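Local coordinates for protein Ent-copalyl diphosphate synthase (Streptomyces platensis, PDB 5BP8) that belongs to the class II terpene cyclases, largely helical proteins related to squalene-hopene cyclase, at residues Trp383-Met395 and Ser420-Ala432. Residues are numbered along the deposited sequence; the frame is centred on the assembly and turned at random. Where two conformers were deposited one is given.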
loop_
_atom_site.group_PDB
_atom_site.type_symbol
_atom_site.label_atom_id
_atom_site.label_comp_id
_atom_site.label_asym_id
_atom_site.label_seq_id
_atom_site.Cartn_x
_atom_site.Cartn_y
_atom_site.Cartn_z
ATOM N N TRP A 383 6.480 -11.941 21.339
ATOM C CA TRP A 383 7.148 -11.673 20.086
ATOM C C TRP A 383 7.195 -10.176 19.751
ATOM O O TRP A 383 8.242 -9.687 19.321
ATOM C CB TRP A 383 6.443 -12.450 18.974
ATOM C CG TRP A 383 7.147 -12.432 17.695
ATOM C CD1 TRP A 383 8.167 -13.225 17.298
ATOM C CD2 TRP A 383 6.876 -11.543 16.608
ATOM N NE1 TRP A 383 8.547 -12.901 16.023
ATOM C CE2 TRP A 383 7.774 -11.858 15.582
ATOM C CE3 TRP A 383 5.957 -10.512 16.419
ATOM C CZ2 TRP A 383 7.780 -11.183 14.356
ATOM C CZ3 TRP A 383 5.961 -9.836 15.194
ATOM C CH2 TRP A 383 6.872 -10.172 14.196
ATOM N N LEU A 384 6.084 -9.463 19.926
ATOM C CA LEU A 384 6.065 -8.016 19.651
ATOM C C LEU A 384 7.022 -7.281 20.553
ATOM O O LEU A 384 7.779 -6.424 20.120
ATOM C CB LEU A 384 4.675 -7.424 19.811
ATOM C CG LEU A 384 3.661 -7.808 18.732
ATOM C CD1 LEU A 384 2.291 -7.335 19.153
ATOM C CD2 LEU A 384 4.075 -7.167 17.416
ATOM N N LEU A 385 6.995 -7.629 21.835
ATOM C CA LEU A 385 7.964 -7.086 22.769
ATOM C C LEU A 385 9.417 -7.363 22.382
ATOM O O LEU A 385 10.246 -6.456 22.439
ATOM C CB LEU A 385 7.664 -7.620 24.185
ATOM C CG LEU A 385 6.290 -7.154 24.674
ATOM C CD1 LEU A 385 5.811 -7.909 25.943
ATOM C CD2 LEU A 385 6.342 -5.659 24.917
ATOM N N ASP A 386 9.715 -8.579 21.946
ATOM C CA ASP A 386 11.072 -8.943 21.590
ATOM C C ASP A 386 11.546 -8.257 20.287
ATOM O O ASP A 386 12.740 -8.111 20.068
ATOM C CB ASP A 386 11.178 -10.464 21.448
ATOM C CG ASP A 386 10.816 -11.211 22.737
ATOM O OD1 ASP A 386 10.678 -12.449 22.660
ATOM O OD2 ASP A 386 10.645 -10.579 23.810
ATOM N N ASN A 387 10.601 -7.861 19.427
ATOM C CA ASN A 387 10.938 -7.212 18.159
ATOM C C ASN A 387 10.911 -5.689 18.169
ATOM O O ASN A 387 11.151 -5.068 17.121
ATOM C CB ASN A 387 10.064 -7.776 17.040
ATOM C CG ASN A 387 10.558 -9.133 16.590
ATOM O OD1 ASN A 387 11.414 -9.231 15.719
ATOM N ND2 ASN A 387 10.056 -10.187 17.212
ATOM N N GLN A 388 10.656 -5.088 19.339
ATOM C CA GLN A 388 10.764 -3.646 19.513
ATOM C C GLN A 388 12.231 -3.246 19.364
ATOM O O GLN A 388 13.115 -3.898 19.929
ATOM C CB GLN A 388 10.259 -3.184 20.886
ATOM C CG GLN A 388 10.158 -1.665 21.054
ATOM C CD GLN A 388 9.503 -1.238 22.359
ATOM O OE1 GLN A 388 9.558 -1.965 23.337
ATOM N NE2 GLN A 388 8.903 -0.043 22.391
ATOM N N LEU A 389 12.483 -2.161 18.639
ATOM C CA LEU A 389 13.858 -1.697 18.428
ATOM C C LEU A 389 14.396 -0.993 19.688
ATOM O O LEU A 389 13.632 -0.500 20.528
ATOM C CB LEU A 389 13.941 -0.782 17.177
ATOM C CG LEU A 389 13.419 -1.466 15.907
ATOM C CD1 LEU A 389 13.200 -0.472 14.768
ATOM C CD2 LEU A 389 14.376 -2.564 15.470
ATOM N N PRO A 390 15.735 -0.921 19.816
ATOM C CA PRO A 390 16.297 -0.288 20.997
ATOM C C PRO A 390 15.764 1.131 21.244
ATOM O O PRO A 390 15.621 1.509 22.388
ATOM C CB PRO A 390 17.804 -0.284 20.734
ATOM C CG PRO A 390 18.034 -1.317 19.675
ATOM C CD PRO A 390 16.750 -1.529 18.939
ATOM N N ASP A 391 15.423 1.893 20.199
ATOM C CA ASP A 391 14.930 3.243 20.419
ATOM C C ASP A 391 13.456 3.355 20.810
ATOM O O ASP A 391 12.962 4.471 21.054
ATOM C CB ASP A 391 15.254 4.170 19.220
ATOM C CG ASP A 391 14.465 3.843 17.966
ATOM O OD1 ASP A 391 13.627 2.885 17.933
ATOM O OD2 ASP A 391 14.670 4.577 16.974
ATOM N N GLY A 392 12.749 2.228 20.884
ATOM C CA GLY A 392 11.349 2.230 21.274
ATOM C C GLY A 392 10.380 2.091 20.123
ATOM O O GLY A 392 9.172 1.905 20.314
ATOM N N SER A 393 10.903 2.155 18.910
ATOM C CA SER A 393 10.060 2.061 17.727
ATOM C C SER A 393 9.912 0.624 17.261
ATOM O O SER A 393 10.599 -0.277 17.755
ATOM C CB SER A 393 10.666 2.922 16.609
ATOM O OG SER A 393 11.834 2.328 16.084
ATOM N N TRP A 394 9.017 0.417 16.285
ATOM C CA TRP A 394 9.004 -0.808 15.506
ATOM C C TRP A 394 9.079 -0.400 14.023
ATOM O O TRP A 394 8.856 0.750 13.704
ATOM C CB TRP A 394 7.705 -1.615 15.692
ATOM C CG TRP A 394 7.592 -2.436 16.970
ATOM C CD1 TRP A 394 7.841 -3.770 17.116
ATOM C CD2 TRP A 394 7.119 -1.975 18.232
ATOM N NE1 TRP A 394 7.585 -4.163 18.417
ATOM C CE2 TRP A 394 7.110 -3.083 19.109
ATOM C CE3 TRP A 394 6.709 -0.728 18.715
ATOM C CZ2 TRP A 394 6.722 -2.971 20.465
ATOM C CZ3 TRP A 394 6.296 -0.620 20.038
ATOM C CH2 TRP A 394 6.317 -1.739 20.906
HETATM N N MSE A 395 9.392 -1.358 13.165
HETATM C CA MSE A 395 9.265 -1.197 11.708
HETATM C C MSE A 395 8.436 -2.359 11.230
HETATM O O MSE A 395 8.439 -3.433 11.844
HETATM C CB MSE A 395 10.625 -1.259 11.023
HETATM C CG MSE A 395 11.339 0.081 10.870
HETATM SE SE MSE A 395 10.325 1.423 9.831
HETATM C CE MSE A 395 10.381 0.943 7.931
ATOM N N SER A 420 2.988 -6.762 31.727
ATOM C CA SER A 420 4.371 -7.057 31.335
ATOM C C SER A 420 4.807 -6.219 30.137
ATOM O O SER A 420 6.010 -5.996 29.944
ATOM C CB SER A 420 4.550 -8.559 31.023
ATOM O OG SER A 420 3.917 -8.923 29.798
ATOM N N ALA A 421 3.824 -5.760 29.343
ATOM C CA ALA A 421 4.084 -5.031 28.101
ATOM C C ALA A 421 4.075 -3.512 28.239
ATOM O O ALA A 421 4.371 -2.795 27.256
ATOM C CB ALA A 421 3.079 -5.460 27.028
ATOM N N ARG A 422 3.808 -3.010 29.443
ATOM C CA ARG A 422 3.649 -1.560 29.660
ATOM C C ARG A 422 4.968 -0.763 29.509
ATOM O O ARG A 422 4.944 0.409 29.117
ATOM C CB ARG A 422 3.020 -1.274 31.038
ATOM C CG ARG A 422 2.692 0.196 31.307
ATOM C CD ARG A 422 1.621 0.737 30.354
ATOM N NE ARG A 422 1.855 2.138 29.978
ATOM C CZ ARG A 422 1.001 2.900 29.287
ATOM N NH1 ARG A 422 -0.184 2.425 28.865
ATOM N NH2 ARG A 422 1.345 4.161 29.017
ATOM N N ALA A 423 6.101 -1.389 29.834
ATOM C CA ALA A 423 7.409 -0.741 29.664
ATOM C C ALA A 423 7.638 -0.385 28.189
ATOM O O ALA A 423 8.115 0.704 27.861
ATOM C CB ALA A 423 8.530 -1.647 30.151
ATOM N N ALA A 424 7.324 -1.339 27.325
ATOM C CA ALA A 424 7.484 -1.166 25.887
ATOM C C ALA A 424 6.597 -0.050 25.337
ATOM O O ALA A 424 7.010 0.744 24.474
ATOM C CB ALA A 424 7.188 -2.468 25.184
ATOM N N VAL A 425 5.360 -0.007 25.807
ATOM C CA VAL A 425 4.452 1.054 25.419
ATOM C C VAL A 425 4.999 2.419 25.814
ATOM O O VAL A 425 4.944 3.369 25.018
ATOM C CB VAL A 425 3.051 0.862 26.028
ATOM C CG1 VAL A 425 2.218 2.115 25.817
ATOM C CG2 VAL A 425 2.378 -0.378 25.441
ATOM N N ASP A 426 5.538 2.545 27.037
ATOM C CA ASP A 426 6.104 3.816 27.460
ATOM C C ASP A 426 7.321 4.202 26.612
ATOM O O ASP A 426 7.522 5.373 26.342
ATOM C CB ASP A 426 6.529 3.796 28.939
ATOM C CG ASP A 426 5.367 3.613 29.886
ATOM O OD1 ASP A 426 4.219 3.938 29.519
ATOM O OD2 ASP A 426 5.606 3.156 31.031
ATOM N N ARG A 427 8.133 3.218 26.225
ATOM C CA ARG A 427 9.310 3.478 25.393
ATOM C C ARG A 427 8.880 3.969 23.999
ATOM O O ARG A 427 9.557 4.797 23.399
ATOM C CB ARG A 427 10.146 2.219 25.204
ATOM C CG ARG A 427 10.947 1.768 26.424
ATOM C CD ARG A 427 12.142 0.970 25.920
ATOM N NE ARG A 427 11.905 -0.469 25.832
ATOM C CZ ARG A 427 12.349 -1.269 24.856
ATOM N NH1 ARG A 427 13.004 -0.793 23.781
ATOM N NH2 ARG A 427 12.080 -2.571 24.927
ATOM N N ALA A 428 7.775 3.427 23.499
ATOM C CA ALA A 428 7.176 3.912 22.228
ATOM C C ALA A 428 6.703 5.371 22.337
ATOM O O ALA A 428 6.945 6.204 21.433
ATOM C CB ALA A 428 6.036 3.010 21.791
ATOM N N ALA A 429 6.036 5.711 23.427
ATOM C CA ALA A 429 5.586 7.092 23.649
ATOM C C ALA A 429 6.778 8.053 23.814
ATOM O O ALA A 429 6.738 9.185 23.337
ATOM C CB ALA A 429 4.658 7.175 24.865
ATOM N N ALA A 430 7.841 7.592 24.468
ATOM C CA ALA A 430 9.065 8.367 24.564
ATOM C C ALA A 430 9.663 8.647 23.171
ATOM O O ALA A 430 10.154 9.750 22.910
ATOM C CB ALA A 430 10.079 7.652 25.430
ATOM N N TRP A 431 9.655 7.624 22.320
ATOM C CA TRP A 431 10.138 7.751 20.943
ATOM C C TRP A 431 9.295 8.745 20.158
ATOM O O TRP A 431 9.817 9.570 19.382
ATOM C CB TRP A 431 10.154 6.377 20.278
ATOM C CG TRP A 431 10.561 6.381 18.851
ATOM C CD1 TRP A 431 11.828 6.391 18.366
ATOM C CD2 TRP A 431 9.695 6.364 17.714
ATOM N NE1 TRP A 431 11.816 6.356 16.985
ATOM C CE2 TRP A 431 10.520 6.361 16.559
ATOM C CE3 TRP A 431 8.313 6.347 17.552
ATOM C CZ2 TRP A 431 9.997 6.335 15.263
ATOM C CZ3 TRP A 431 7.797 6.317 16.261
ATOM C CH2 TRP A 431 8.639 6.305 15.141
ATOM N N ALA A 432 7.992 8.699 20.370
ATOM C CA ALA A 432 7.120 9.684 19.781
ATOM C C ALA A 432 7.496 11.097 20.193
ATOM O O ALA A 432 7.601 11.976 19.356
ATOM C CB ALA A 432 5.657 9.390 20.101
HETATM O O HOH W 1 12.394 4.915 24.137
HETATM O O HOH W 2 13.823 6.160 14.872
#
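Ala421 and Ala424 receive the two methyls of Leu385 from the end of helix 370-386, tightly at Ala424, whose CB lies 3.3 Å from Leu385 CD2. The same alanine offers its carbonyl to Gln388. With CG anti to the backbone N (chi1 -172°) and the chain extended beyond it, Gln388 reaches helix 422-435 and spends its amide nitrogen twice: NE2 donates to Ala424 O at 2.9 Å (157°) and, within its own segment, to Gly392 O. Ala424 O keeps its helical bond from Ala428 N, arriving from the opposite face of the carbonyl plane. Arg427 lays one guanidinium face against Gln388 OE1, too poorly angled for a hydrogen bond, and water 1 joins its carbonyl to Asp391 O. At Ala428 the backbones come closest, CA to CA 4.6 Å from Gly392, and Gly392 O receives a CA-H contact; the Trp394 edge meets Ala428 CB, while Gln388 CG lies over one face of that indole, toward its rim. Trp431 takes Ser393 CB over its five-membered ring (3.6 Å to the centroid), and water 2 bridges its NE1 to Asp391 OD2. Asp391 OD1 accepts from Ser393 N, which makes an Asx turn, and from Ser393 OG. This Gln-Leu-Pro-Asp-Gly-Ser-Trp segment is a QW motif, characteristic of squalene-hopene cyclase relatives, here tying its type I turn (Leu389-Gly392) and, through Trp394 NE1 to Leu384 O, helix 370-386 to helix 422-435.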